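Local coordinates for gene 2 protein (Enterobacteria phage Sf6, PDB 5C12) that is the metal-binding nuclease domain of the large terminase subunit, which probably cuts viral DNA during packaging by a two-metal-ion mechanism, at residues Ala46-His51 against His100-Gly105; Gly62-His67 against Asp252-Cys257; Gly162-Asn167 against Gly229-Met234. The protein carries 1 engineered substitution. One frame throughout, in Å; residues are numbered along the deposited sequence.

Overall arrangement
Contacts 1 and 2 form one buried block at the centre of the nuclease domain, their centres about 7 Å apart. Strands 47-52 and 61-67 are neighbours in the same sheet, tied where S49 OG meets Y63 OH and R66 N meets V48 O. Contact 1 is strand on strand, built on backbone hydrogen bonds; contact 2 lays a helix on the sheet through small side chains and one arginine grip. D104 and D252 each bind one of two closely spaced magnesium positions. Contact 3 is partly buried, its centre about 17 Å from the chain centre and away from those positions; there a helix end and a loop meet through a short backbone bridge, a salt bridge and waters.

Contact 1: residues Ala46-His51 against His100-Gly105; sequences AVVSAH and HYLWDG. With MG (magnesium ion), chain B.
The ring of H100 receives the methyl of A46 at its edge, near the ring plane, with CB 4.0 Å from CD2. At the other end of the pair, H51 and Y101 project from the same face of the sheet. Both hold CG anti to the backbone N (chi1 171° in H51), which lays the two side chains alongside each other and brings Y101 OH to 3.2 Å from H51 CB, oblique to the imidazole. The indole of W103 leads away from H51, while its CA and CB stay near H51 O, CA at 3.2 Å; NE1 goes to G109 O. H51 ND1 is taken by G62 O and H100 ND1 by T126 OG1.

The backbones run parallel, 20° apart, joined by five hydrogen bonds that alternate between the strands. S49 is held twice: its N gives to H100 O (2.9 Å, 165° at the hydrogen) and its O receives L102 N. On the face opposite H51 and Y101, which V48 and L102 share with H100, V48 CG1 packs on L102 CD1 at 3.6 Å.

Past this register D104 OD2 binds a magnesium ion at 2.0 Å, while OD1 accepts a hydrogen bond from D106 N. A second magnesium position lies so near the first ion that the two are probably alternatives rather than a simultaneous pair.

This is the parallel junction of an RNase H-like sheet, with the metal aspartates at the strand ends. Helix 82-95 covers H51 and Y101, strand 61-67 runs antiparallel beside 47-52, and strand 126-130 flanks 100-104.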
ATOM      1  N   ALA A  46       2.180   1.645 -15.056  1.00 14.80           N
ATOM      2  CA  ALA A  46       2.496   2.935 -14.479  1.00 14.73           C
ATOM      3  C   ALA A  46       3.393   2.784 -13.251  1.00 12.74           C
ATOM      4  O   ALA A  46       3.472   1.696 -12.634  1.00 12.42           O
ATOM      5  CB  ALA A  46       1.215   3.658 -14.104  1.00 15.33           C
ATOM      6  N   VAL A  47       4.066   3.869 -12.891  1.00 12.16           N
ATOM      7  CA  VAL A  47       4.740   3.936 -11.615  1.00 12.33           C
ATOM      8  C   VAL A  47       3.810   4.638 -10.638  1.00 12.20           C
ATOM      9  O   VAL A  47       3.346   5.746 -10.904  1.00 12.30           O
ATOM     10  CB  VAL A  47       6.096   4.639 -11.702  1.00 14.27           C
ATOM     11  CG1 VAL A  47       6.703   4.793 -10.313  1.00 13.68           C
ATOM     12  CG2 VAL A  47       7.035   3.849 -12.610  1.00 17.02           C
ATOM     13  N   VAL A  48       3.509   3.961  -9.535  1.00 10.32           N
ATOM     14  CA  VAL A  48       2.619   4.435  -8.495  1.00 10.76           C
ATOM     15  C   VAL A  48       3.355   4.517  -7.174  1.00 12.27           C
ATOM     16  O   VAL A  48       3.960   3.543  -6.729  1.00 13.12           O
ATOM     17  CB  VAL A  48       1.376   3.527  -8.318  1.00 13.15           C
ATOM     18  CG1 VAL A  48       0.373   4.172  -7.348  1.00 13.94           C
ATOM     19  CG2 VAL A  48       0.700   3.235  -9.652  1.00 14.93           C
ATOM     20  N   SER A  49       3.268   5.667  -6.527  1.00  9.29           N
ATOM     21  CA  SER A  49       3.957   5.934  -5.271  1.00  8.66           C
ATOM     22  C   SER A  49       2.944   6.418  -4.264  1.00 10.51           C
ATOM     23  O   SER A  49       1.952   7.062  -4.632  1.00 10.50           O
ATOM     24  CB  SER A  49       5.010   7.032  -5.441  1.00 11.73           C
ATOM     25  OG  SER A  49       6.065   6.649  -6.301  1.00 14.91           O
ATOM     26  N   ALA A  50       3.166   6.132  -2.995  1.00  9.87           N
ATOM     27  CA  ALA A  50       2.264   6.591  -1.959  1.00 10.01           C
ATOM     28  C   ALA A  50       2.999   6.883  -0.670  1.00 11.49           C
ATOM     29  O   ALA A  50       4.067   6.329  -0.387  1.00 11.30           O
ATOM     30  CB  ALA A  50       1.113   5.583  -1.719  1.00 10.17           C
ATOM     31  N   HIS A  51       2.423   7.788   0.113  1.00 10.50           N
ATOM     32  CA  HIS A  51       3.020   8.312   1.322  1.00  9.01           C
ATOM     33  C   HIS A  51       2.064   8.251   2.491  1.00 11.01           C
ATOM     34  O   HIS A  51       0.909   8.693   2.408  1.00 10.64           O
ATOM     35  CB  HIS A  51       3.414   9.779   1.076  1.00 10.79           C
ATOM     36  CG  HIS A  51       3.858  10.541   2.296  1.00 10.39           C
ATOM     37  ND1 HIS A  51       4.826  10.082   3.160  1.00 12.81           N
ATOM     38  CD2 HIS A  51       3.517  11.778   2.737  1.00 12.15           C
ATOM     39  CE1 HIS A  51       5.029  10.983   4.112  1.00 13.86           C
ATOM     40  NE2 HIS A  51       4.248  12.024   3.870  1.00 13.60           N
ATOM     41  N   HIS A 100       1.733   8.534 -10.725  1.00 13.50           N
ATOM     42  CA  HIS A 100       0.665   8.776  -9.769  1.00 12.55           C
ATOM     43  C   HIS A 100       1.224   8.733  -8.369  1.00 12.83           C
ATOM     44  O   HIS A 100       1.971   7.827  -8.023  1.00 13.54           O
ATOM     45  CB  HIS A 100      -0.415   7.708  -9.912  1.00 13.21           C
ATOM     46  CG  HIS A 100      -0.931   7.556 -11.301  1.00 13.99           C
ATOM     47  ND1 HIS A 100      -1.773   8.475 -11.887  1.00 24.27           N
ATOM     48  CD2 HIS A 100      -0.731   6.588 -12.227  1.00 20.85           C
ATOM     49  CE1 HIS A 100      -2.067   8.077 -13.112  1.00 23.65           C
ATOM     50  NE2 HIS A 100      -1.453   6.932 -13.342  1.00 27.54           N
ATOM     51  N   TYR A 101       0.820   9.680  -7.545  1.00 11.80           N
ATOM     52  CA  TYR A 101       1.206   9.757  -6.148  1.00 10.41           C
ATOM     53  C   TYR A 101      -0.052   9.850  -5.314  1.00 10.21           C
ATOM     54  O   TYR A 101      -0.947  10.641  -5.639  1.00 13.50           O
ATOM     55  CB  TYR A 101       2.025  11.001  -5.922  1.00 14.07           C
ATOM     56  CG  TYR A 101       2.354  11.352  -4.507  1.00 10.58           C
ATOM     57  CD1 TYR A 101       1.588  12.249  -3.800  1.00 11.81           C
ATOM     58  CD2 TYR A 101       3.506  10.852  -3.892  1.00 12.93           C
ATOM     59  CE1 TYR A 101       1.905  12.607  -2.521  1.00 10.55           C
ATOM     60  CE2 TYR A 101       3.836  11.210  -2.612  1.00 11.59           C
ATOM     61  CZ  TYR A 101       3.026  12.093  -1.923  1.00 10.51           C
ATOM     62  OH  TYR A 101       3.330  12.513  -0.650  1.00 13.05           O
ATOM     63  N   LEU A 102      -0.108   9.057  -4.253  1.00 10.09           N
ATOM     64  CA  LEU A 102      -1.185   9.122  -3.275  1.00  8.62           C
ATOM     65  C   LEU A 102      -0.627   9.408  -1.899  1.00 10.02           C
ATOM     66  O   LEU A 102       0.541   9.110  -1.614  1.00 11.07           O
ATOM     67  CB  LEU A 102      -1.982   7.823  -3.236  1.00  9.53           C
ATOM     68  CG  LEU A 102      -2.564   7.344  -4.568  1.00 12.00           C
ATOM     69  CD1 LEU A 102      -1.587   6.382  -5.227  1.00 12.55           C
ATOM     70  CD2 LEU A 102      -3.908   6.658  -4.358  1.00 14.40           C
ATOM     71  N   TRP A 103      -1.445   9.992  -1.028  1.00 10.62           N
ATOM     72  CA  TRP A 103      -1.053  10.109   0.359  1.00 10.88           C
ATOM     73  C   TRP A 103      -2.272  10.018   1.246  1.00 11.56           C
ATOM     74  O   TRP A 103      -3.386  10.319   0.805  1.00 12.50           O
ATOM     75  CB  TRP A 103      -0.289  11.416   0.616  1.00 11.71           C
ATOM     76  CG  TRP A 103      -1.167  12.615   0.838  1.00 11.28           C
ATOM     77  CD1 TRP A 103      -1.503  13.162   2.037  1.00 13.81           C
ATOM     78  CD2 TRP A 103      -1.807  13.421  -0.166  1.00 12.88           C
ATOM     79  NE1 TRP A 103      -2.327  14.249   1.850  1.00 14.41           N
ATOM     80  CE2 TRP A 103      -2.534  14.418   0.506  1.00 14.17           C
ATOM     81  CE3 TRP A 103      -1.858  13.370  -1.558  1.00 13.65           C
ATOM     82  CZ2 TRP A 103      -3.284  15.375  -0.170  1.00 14.44           C
ATOM     83  CZ3 TRP A 103      -2.623  14.298  -2.227  1.00 15.81           C
ATOM     84  CH2 TRP A 103      -3.315  15.299  -1.534  1.00 13.19           C
ATOM     85  N   ASP A 104      -2.064   9.615   2.492  1.00  9.91           N
ATOM     86  CA  ASP A 104      -3.143   9.470   3.448  1.00 11.66           C
ATOM     87  C   ASP A 104      -3.573  10.836   3.949  1.00 12.45           C
ATOM     88  O   ASP A 104      -2.818  11.546   4.604  1.00 13.94           O
ATOM     89  CB  ASP A 104      -2.700   8.582   4.610  1.00 13.29           C
ATOM     90  CG  ASP A 104      -3.743   8.437   5.690  1.00 15.11           C
ATOM     91  OD1 ASP A 104      -4.916   8.811   5.490  1.00 14.77           O
ATOM     92  OD2 ASP A 104      -3.382   7.945   6.778  1.00 15.97           O
ATOM     93  N   GLY A 105      -4.804  11.204   3.605  1.00 13.31           N
ATOM     94  CA  GLY A 105      -5.357  12.469   4.036  1.00 14.36           C
ATOM     95  C   GLY A 105      -6.453  12.343   5.067  1.00 16.74           C
ATOM     96  O   GLY A 105      -7.147  13.335   5.357  1.00 20.74           O
TER
HETATM   97 MG    MG B 800      -2.048   7.003   7.972  0.96 45.48          MG
HETATM   98  O   HOH W   1      -2.442   5.373   7.052  1.00 21.59           O
HETATM   99  O   HOH W   2      -0.879   6.733   9.158  1.00 19.60           O

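Contact 2: residues Gly62-His67 against Asp252-Cys257; sequences GYASRH and DALMMC. With MG (magnesium ion), chain C.
A64 and L254 bring their CA atoms to 5.1 Å where helix 252-256 crosses strand 62-67, the axes 6.6 Å apart at closest and 36° from parallel. Small side chains allow so near an approach. The methyl of A64 presses on the helix backbone, CB 3.6 Å from L254 N, and also meets the CB atoms of A253 and L254. A253 in turn sets its methyl against the backbone between G62 and Y63. C257 SG comes over the strand, 3.3 Å from A64 O.

The polar link is R66. Its CG sits between the backbone N and the carbonyl carbon (chi1 66°), and from there the chain runs out extended to the guanidinium. That group takes C257 O side-on with two nitrogens, NE at 2.8 Å and NH2 at 2.9 Å, the oxygen lying in the guanidinium plane. NE approaches from above the carbonyl plane while NH2 lies in it. The double grip fixes the rotation of the guanidinium, and NH1 goes on to G68 O.

D252 points off this interface: OD2 binds a magnesium ion at 2.2 Å, with D52 and four waters as its other ligands, and OD1 bonds to Y173 OH. Helix 249-256, which carries this aspartate to the metal site of the RNase H-like domain, lies between the central sheet (strands 47-52, 61-67 and 70-77) and helix 168-189, which packs on L254 and M255.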
ATOM      1  N   GLY A  62       6.004   6.784   6.059  1.00 12.61           N
ATOM      2  CA  GLY A  62       6.205   5.727   5.090  1.00 13.73           C
ATOM      3  C   GLY A  62       6.091   6.188   3.657  1.00 14.19           C
ATOM      4  O   GLY A  62       5.352   7.148   3.351  1.00 11.98           O
ATOM      5  N   TYR A  63       6.831   5.526   2.784  1.00 10.80           N
ATOM      6  CA  TYR A  63       6.737   5.696   1.347  1.00 10.81           C
ATOM      7  C   TYR A  63       6.900   4.357   0.664  1.00 11.47           C
ATOM      8  O   TYR A  63       7.694   3.533   1.087  1.00 11.58           O
ATOM      9  CB  TYR A  63       7.819   6.648   0.866  1.00 12.74           C
ATOM     10  CG  TYR A  63       7.951   6.782  -0.631  1.00 11.95           C
ATOM     11  CD1 TYR A  63       8.687   5.885  -1.368  1.00 12.87           C
ATOM     12  CD2 TYR A  63       7.328   7.807  -1.310  1.00 10.82           C
ATOM     13  CE1 TYR A  63       8.812   6.005  -2.733  1.00  9.71           C
ATOM     14  CE2 TYR A  63       7.447   7.935  -2.657  1.00 10.71           C
ATOM     15  CZ  TYR A  63       8.176   7.042  -3.376  1.00 10.37           C
ATOM     16  OH  TYR A  63       8.309   7.221  -4.741  1.00 13.44           O
ATOM     17  N   ALA A  64       6.155   4.160  -0.404  1.00 10.59           N
ATOM     18  CA  ALA A  64       6.279   2.951  -1.206  1.00 10.71           C
ATOM     19  C   ALA A  64       6.111   3.310  -2.657  1.00 12.51           C
ATOM     20  O   ALA A  64       5.377   4.241  -2.976  1.00 12.34           O
ATOM     21  CB  ALA A  64       5.250   1.928  -0.792  1.00 11.35           C
ATOM     22  N   SER A  65       6.792   2.597  -3.547  1.00 10.64           N
ATOM     23  CA  SER A  65       6.593   2.807  -4.964  1.00 12.08           C
ATOM     24  C   SER A  65       6.682   1.494  -5.707  1.00 10.25           C
ATOM     25  O   SER A  65       7.482   0.624  -5.347  1.00 12.34           O
ATOM     26  CB  SER A  65       7.635   3.774  -5.515  1.00 13.70           C
ATOM     27  OG  SER A  65       7.368   4.085  -6.865  1.00 16.85           O
ATOM     28  N   ARG A  66       5.871   1.365  -6.751  1.00 10.08           N
ATOM     29  CA  ARG A  66       5.947   0.208  -7.628  1.00 10.33           C
ATOM     30  C   ARG A  66       5.893   0.634  -9.074  1.00 12.78           C
ATOM     31  O   ARG A  66       5.312   1.680  -9.416  1.00 11.77           O
ATOM     32  CB  ARG A  66       4.789  -0.739  -7.329  1.00 10.71           C
ATOM     33  CG  ARG A  66       3.404  -0.211  -7.656  1.00  9.93           C
ATOM     34  CD  ARG A  66       2.309  -1.146  -7.187  1.00 10.67           C
ATOM     35  NE  ARG A  66       0.961  -0.603  -7.379  1.00 11.70           N
ATOM     36  CZ  ARG A  66       0.158  -0.865  -8.399  1.00 12.43           C
ATOM     37  NH1 ARG A  66       0.526  -1.673  -9.391  1.00 13.55           N
ATOM     38  NH2 ARG A  66      -1.056  -0.340  -8.420  1.00 12.68           N
ATOM     39  N   HIS A  67       6.462  -0.190  -9.932  1.00 11.86           N
ATOM     40  CA  HIS A  67       6.342  -0.067 -11.365  1.00 12.01           C
ATOM     41  C   HIS A  67       5.499  -1.260 -11.762  1.00 12.13           C
ATOM     42  O   HIS A  67       5.956  -2.398 -11.682  1.00 11.14           O
ATOM     43  CB  HIS A  67       7.722  -0.101 -12.024  1.00 13.17           C
ATOM     44  CG  HIS A  67       7.681  -0.082 -13.518  1.00 13.43           C
ATOM     45  ND1 HIS A  67       8.802  -0.294 -14.297  1.00 18.70           N
ATOM     46  CD2 HIS A  67       6.656   0.113 -14.381  1.00 15.00           C
ATOM     47  CE1 HIS A  67       8.469  -0.232 -15.573  1.00 22.19           C
ATOM     48  NE2 HIS A  67       7.175   0.023 -15.651  1.00 20.46           N
ATOM     49  N   ASP A 252       1.016   0.661   5.228  1.00 12.34           N
ATOM     50  CA  ASP A 252      -0.060   1.533   4.742  1.00 11.34           C
ATOM     51  C   ASP A 252       0.324   2.204   3.426  1.00 10.01           C
ATOM     52  O   ASP A 252      -0.504   2.390   2.537  1.00 10.72           O
ATOM     53  CB  ASP A 252      -0.380   2.615   5.783  1.00 12.00           C
ATOM     54  CG  ASP A 252      -1.190   2.100   6.966  1.00 19.10           C
ATOM     55  OD1 ASP A 252      -1.621   0.923   7.001  1.00 17.89           O
ATOM     56  OD2 ASP A 252      -1.388   2.907   7.892  1.00 19.44           O
ATOM     57  N   ALA A 253       1.577   2.619   3.319  1.00 10.84           N
ATOM     58  CA  ALA A 253       2.094   3.243   2.106  1.00 10.69           C
ATOM     59  C   ALA A 253       1.985   2.267   0.931  1.00  9.54           C
ATOM     60  O   ALA A 253       1.510   2.601  -0.159  1.00 10.21           O
ATOM     61  CB  ALA A 253       3.526   3.697   2.324  1.00 11.02           C
ATOM     62  N   LEU A 254       2.355   1.006   1.168  1.00 10.78           N
ATOM     63  CA  LEU A 254       2.271   0.004   0.121  1.00  9.65           C
ATOM     64  C   LEU A 254       0.805  -0.243  -0.269  1.00  9.33           C
ATOM     65  O   LEU A 254       0.474  -0.355  -1.445  1.00 11.81           O
ATOM     66  CB  LEU A 254       2.992  -1.281   0.551  1.00 10.78           C
ATOM     67  CG  LEU A 254       2.884  -2.409  -0.476  1.00 11.04           C
ATOM     68  CD1 LEU A 254       3.568  -2.055  -1.769  1.00 10.56           C
ATOM     69  CD2 LEU A 254       3.452  -3.684   0.119  1.00 12.41           C
ATOM     70  N   MET A 255      -0.055  -0.347   0.732  1.00  9.53           N
ATOM     71  CA  MET A 255      -1.471  -0.562   0.513  1.00 10.28           C
ATOM     72  C   MET A 255      -2.057   0.533  -0.378  1.00  8.37           C
ATOM     73  O   MET A 255      -2.832   0.259  -1.327  1.00  9.67           O
ATOM     74  CB  MET A 255      -2.191  -0.623   1.867  1.00 10.80           C
ATOM     75  CG  MET A 255      -3.724  -0.672   1.740  1.00  9.91           C
ATOM     76  SD  MET A 255      -4.545   0.921   1.613  1.00 12.05           S
ATOM     77  CE  MET A 255      -4.294   1.479   3.270  1.00 11.01           C
ATOM     78  N   MET A 256      -1.730   1.788  -0.083  1.00 10.51           N
ATOM     79  CA  MET A 256      -2.294   2.878  -0.871  1.00  9.14           C
ATOM     80  C   MET A 256      -1.870   2.834  -2.330  1.00 10.54           C
ATOM     81  O   MET A 256      -2.615   3.219  -3.225  1.00 10.60           O
ATOM     82  CB  MET A 256      -1.980   4.235  -0.220  1.00  8.99           C
ATOM     83  CG  MET A 256      -2.718   4.411   1.085  1.00  9.79           C
ATOM     84  SD  MET A 256      -2.452   6.035   1.862  1.00 12.08           S
ATOM     85  CE  MET A 256      -0.780   5.832   2.457  1.00  9.24           C
ATOM     86  N   CYS A 257      -0.660   2.366  -2.569  1.00 10.04           N
ATOM     87  CA  CYS A 257      -0.145   2.138  -3.915  1.00 14.55           C
ATOM     88  C   CYS A 257      -0.944   1.170  -4.762  1.00 10.71           C
ATOM     89  O   CYS A 257      -0.755   1.115  -5.968  1.00 12.22           O
ATOM     90  CB  CYS A 257       1.259   1.553  -3.839  1.00 59.01           C
ATOM     91  SG  CYS A 257       2.430   2.791  -3.558  1.00 27.45           S
TER
HETATM   92 MG    MG C 801      -0.887   4.950   8.503  0.88 19.61          MG
HETATM   93  O   HOH W   1      -2.442   5.373   7.052  1.00 21.59           O
HETATM   94  O   HOH W   2      -0.879   6.733   9.158  1.00 19.60           O
HETATM   95  O   HOH W   3       0.566   4.365   9.868  1.00 30.52           O
HETATM   96  O   HOH W   4      -2.361   4.675   9.925  1.00 26.80           O

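Contact 3: residues Gly162-Asn167 against Gly229-Met234; sequences GDVFRN and GKLELM
V164 and F165 meet L231 through one methyl group. V164 holds CG1 anti to its own backbone N (chi1 173°), which brings it 4.0 Å from L231 CD1, the two side chains lying side by side. The same CG1 sits over the centre of one face of the F165 ring, and CE1 of that ring, oblique to the leucine, is 3.9 Å from L231 CD1.

R166 and E232 also run alongside each other, both extended and pointing the same way. NH1 spans the carboxylate, 3.1 Å from OE2 and 3.2 Å from OE1, with the guanidinium and carboxylate planes 73° apart. Both hydrogen bonds of this salt bridge are weak, and the aliphatic part shares the packing: R166 CD lies 3.3 Å from E232 CD. N226 ND2 gives OE1 a further bond.

K230 stretches its chain back across the carbonyls that finish helix 161-164, passing CG by D163 O and CE by G162 O. Its ammonium does not reach G162 directly; water 5 accepts from NZ and donates to G162 O. Water 6 similarly joins D163 O with G229 O.

In the backbone, F165 and L231 form a single bridge of parallel type: L231 N gives to V164 O (2.8 Å, 175° at the hydrogen) and R166 N gives to L231 O.

The segments thereby tie the end of helix 161-164 to the loop between helices 208-218 and 236-243. N167 is the N-cap of helix 168-189, its OD1 taking A170 N and also water 7, which accepts from L233 N. Helix 168-189 packs against the contact, with Q171 touching F165 and Y174 touching L231.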
ATOM      1  N   GLY A 162     -19.075  -3.008  -2.537  1.00 16.45           N
ATOM      2  CA  GLY A 162     -19.517  -2.355  -1.317  1.00 14.64           C
ATOM      3  C   GLY A 162     -20.157  -3.300  -0.313  1.00 17.00           C
ATOM      4  O   GLY A 162     -20.200  -2.991   0.885  1.00 15.26           O
ATOM      5  N   ASP A 163     -20.682  -4.426  -0.785  1.00 15.89           N
ATOM      6  CA  ASP A 163     -21.212  -5.447   0.118  1.00 16.26           C
ATOM      7  C   ASP A 163     -20.066  -6.189   0.814  1.00 15.56           C
ATOM      8  O   ASP A 163     -20.254  -6.711   1.901  1.00 17.49           O
ATOM      9  CB  ASP A 163     -22.031  -6.483  -0.631  1.00 17.15           C
ATOM     10  CG  ASP A 163     -23.346  -5.951  -1.140  1.00 19.48           C
ATOM     11  OD1 ASP A 163     -24.209  -5.567  -0.320  1.00 19.11           O
ATOM     12  OD2 ASP A 163     -23.541  -5.984  -2.373  1.00 22.59           O
ATOM     13  N   VAL A 164     -18.913  -6.262   0.168  1.00 14.51           N
ATOM     14  CA  VAL A 164     -17.810  -7.090   0.641  1.00 15.15           C
ATOM     15  C   VAL A 164     -16.856  -6.319   1.559  1.00 15.73           C
ATOM     16  O   VAL A 164     -16.462  -6.821   2.613  1.00 16.59           O
ATOM     17  CB  VAL A 164     -17.031  -7.684  -0.548  1.00 14.95           C
ATOM     18  CG1 VAL A 164     -15.763  -8.401  -0.049  1.00 18.42           C
ATOM     19  CG2 VAL A 164     -17.926  -8.635  -1.328  1.00 16.92           C
ATOM     20  N   PHE A 165     -16.501  -5.095   1.175  1.00 13.46           N
ATOM     21  CA  PHE A 165     -15.531  -4.293   1.924  1.00 15.65           C
ATOM     22  C   PHE A 165     -16.211  -3.128   2.616  1.00 14.46           C
ATOM     23  O   PHE A 165     -17.038  -2.447   2.017  1.00 14.14           O
ATOM     24  CB  PHE A 165     -14.481  -3.707   0.996  1.00 15.65           C
ATOM     25  CG  PHE A 165     -13.712  -4.737   0.236  1.00 16.97           C
ATOM     26  CD1 PHE A 165     -12.817  -5.579   0.885  1.00 16.83           C
ATOM     27  CD2 PHE A 165     -13.886  -4.871  -1.131  1.00 16.77           C
ATOM     28  CE1 PHE A 165     -12.123  -6.525   0.180  1.00 16.48           C
ATOM     29  CE2 PHE A 165     -13.170  -5.810  -1.841  1.00 20.61           C
ATOM     30  CZ  PHE A 165     -12.299  -6.642  -1.186  1.00 16.62           C
ATOM     31  N   ARG A 166     -15.884  -2.897   3.878  1.00 12.71           N
ATOM     32  CA  ARG A 166     -16.462  -1.738   4.547  1.00 13.25           C
ATOM     33  C   ARG A 166     -16.005  -0.443   3.897  1.00 13.97           C
ATOM     34  O   ARG A 166     -16.808   0.458   3.642  1.00 14.32           O
ATOM     35  CB  ARG A 166     -16.141  -1.698   6.046  1.00 13.71           C
ATOM     36  CG  ARG A 166     -16.666  -0.399   6.678  1.00 17.37           C
ATOM     37  CD  ARG A 166     -16.644  -0.364   8.176  1.00 19.15           C
ATOM     38  NE  ARG A 166     -17.401   0.799   8.652  1.00 20.63           N
ATOM     39  CZ  ARG A 166     -17.738   1.025   9.915  1.00 29.63           C
ATOM     40  NH1 ARG A 166     -17.398   0.176  10.872  1.00 27.04           N
ATOM     41  NH2 ARG A 166     -18.431   2.113  10.224  1.00 24.61           N
ATOM     42  N   ASN A 167     -14.716  -0.349   3.620  1.00 11.72           N
ATOM     43  CA  ASN A 167     -14.122   0.924   3.235  1.00 13.19           C
ATOM     44  C   ASN A 167     -12.871   0.716   2.405  1.00 12.87           C
ATOM     45  O   ASN A 167     -12.482  -0.420   2.138  1.00 11.61           O
ATOM     46  CB  ASN A 167     -13.839   1.784   4.482  1.00 13.14           C
ATOM     47  CG  ASN A 167     -13.028   1.053   5.541  1.00 14.01           C
ATOM     48  OD1 ASN A 167     -12.198   0.173   5.236  1.00 13.33           O
ATOM     49  ND2 ASN A 167     -13.246   1.427   6.795  1.00 15.15           N
ATOM     50  N   GLY A 229     -21.347  -7.668   8.451  1.00 20.36           N
ATOM     51  CA  GLY A 229     -20.798  -8.765   7.675  1.00 19.78           C
ATOM     52  C   GLY A 229     -19.806  -8.369   6.611  1.00 18.18           C
ATOM     53  O   GLY A 229     -19.563  -9.125   5.661  1.00 19.69           O
ATOM     54  N   LYS A 230     -19.220  -7.184   6.737  1.00 17.38           N
ATOM     55  CA  LYS A 230     -18.269  -6.707   5.754  1.00 15.98           C
ATOM     56  C   LYS A 230     -16.849  -6.926   6.257  1.00 15.49           C
ATOM     57  O   LYS A 230     -16.627  -7.071   7.462  1.00 21.16           O
ATOM     58  CB  LYS A 230     -18.476  -5.222   5.487  1.00 15.64           C
ATOM     59  CG  LYS A 230     -19.830  -4.871   4.883  1.00 17.35           C
ATOM     60  CD  LYS A 230     -19.859  -3.362   4.606  1.00 16.08           C
ATOM     61  CE  LYS A 230     -21.214  -2.867   4.243  1.00 22.73           C
ATOM     62  NZ  LYS A 230     -21.235  -1.373   4.252  1.00 18.71           N
ATOM     63  N   LEU A 231     -15.904  -6.964   5.329  1.00 14.18           N
ATOM     64  CA  LEU A 231     -14.496  -7.053   5.693  1.00 13.54           C
ATOM     65  C   LEU A 231     -14.066  -5.682   6.193  1.00 13.15           C
ATOM     66  O   LEU A 231     -14.268  -4.664   5.528  1.00 13.28           O
ATOM     67  CB  LEU A 231     -13.644  -7.504   4.507  1.00 12.61           C
ATOM     68  CG  LEU A 231     -13.886  -8.951   4.061  1.00 15.20           C
ATOM     69  CD1 LEU A 231     -13.117  -9.229   2.778  1.00 16.16           C
ATOM     70  CD2 LEU A 231     -13.550  -9.952   5.145  1.00 19.99           C
ATOM     71  N   GLU A 232     -13.456  -5.662   7.367  1.00 15.40           N
ATOM     72  CA  GLU A 232     -12.987  -4.436   7.969  1.00 15.50           C
ATOM     73  C   GLU A 232     -11.711  -4.774   8.739  1.00 20.79           C
ATOM     74  O   GLU A 232     -11.593  -5.869   9.286  1.00 17.66           O
ATOM     75  CB  GLU A 232     -14.045  -3.856   8.910  1.00 16.20           C
ATOM     76  CG  GLU A 232     -13.690  -2.486   9.453  1.00 17.50           C
ATOM     77  CD  GLU A 232     -14.726  -1.921  10.419  1.00 18.05           C
ATOM     78  OE1 GLU A 232     -15.757  -2.578  10.698  1.00 20.76           O
ATOM     79  OE2 GLU A 232     -14.472  -0.807  10.930  1.00 22.30           O
ATOM     80  N   LEU A 233     -10.768  -3.845   8.759  1.00 15.63           N
ATOM     81  CA  LEU A 233      -9.486  -4.049   9.436  1.00 15.35           C
ATOM     82  C   LEU A 233      -9.384  -3.222  10.709  1.00 19.00           C
ATOM     83  O   LEU A 233     -10.061  -2.212  10.858  1.00 23.59           O
ATOM     84  CB  LEU A 233      -8.350  -3.678   8.498  1.00 16.69           C
ATOM     85  CG  LEU A 233      -8.360  -4.505   7.218  1.00 16.35           C
ATOM     86  CD1 LEU A 233      -7.275  -3.994   6.291  1.00 16.89           C
ATOM     87  CD2 LEU A 233      -8.198  -5.987   7.495  1.00 18.46           C
ATOM     88  N   MET A 234      -8.547  -3.660  11.637  1.00 22.00           N
ATOM     89  CA  MET A 234      -8.244  -2.849  12.800  1.00 22.92           C
ATOM     90  C   MET A 234      -7.564  -1.576  12.334  1.00 21.08           C
ATOM     91  O   MET A 234      -6.753  -1.583  11.401  1.00 23.15           O
ATOM     92  CB  MET A 234      -7.299  -3.584  13.750  1.00 25.97           C
ATOM     93  CG  MET A 234      -7.888  -4.779  14.455  1.00 35.21           C
ATOM     94  SD  MET A 234      -6.727  -5.473  15.653  1.00 35.91           S
ATOM     95  CE  MET A 234      -6.287  -4.038  16.611  1.00 36.60           C
TER
HETATM   96  O   HOH W   5     -19.309  -0.726   2.161  1.00 16.09           O
HETATM   97  O   HOH W   6     -20.442  -9.357   2.692  1.00 36.14           O
HETATM   98  O   HOH W   7     -10.884  -1.319   7.324  1.00 15.34           O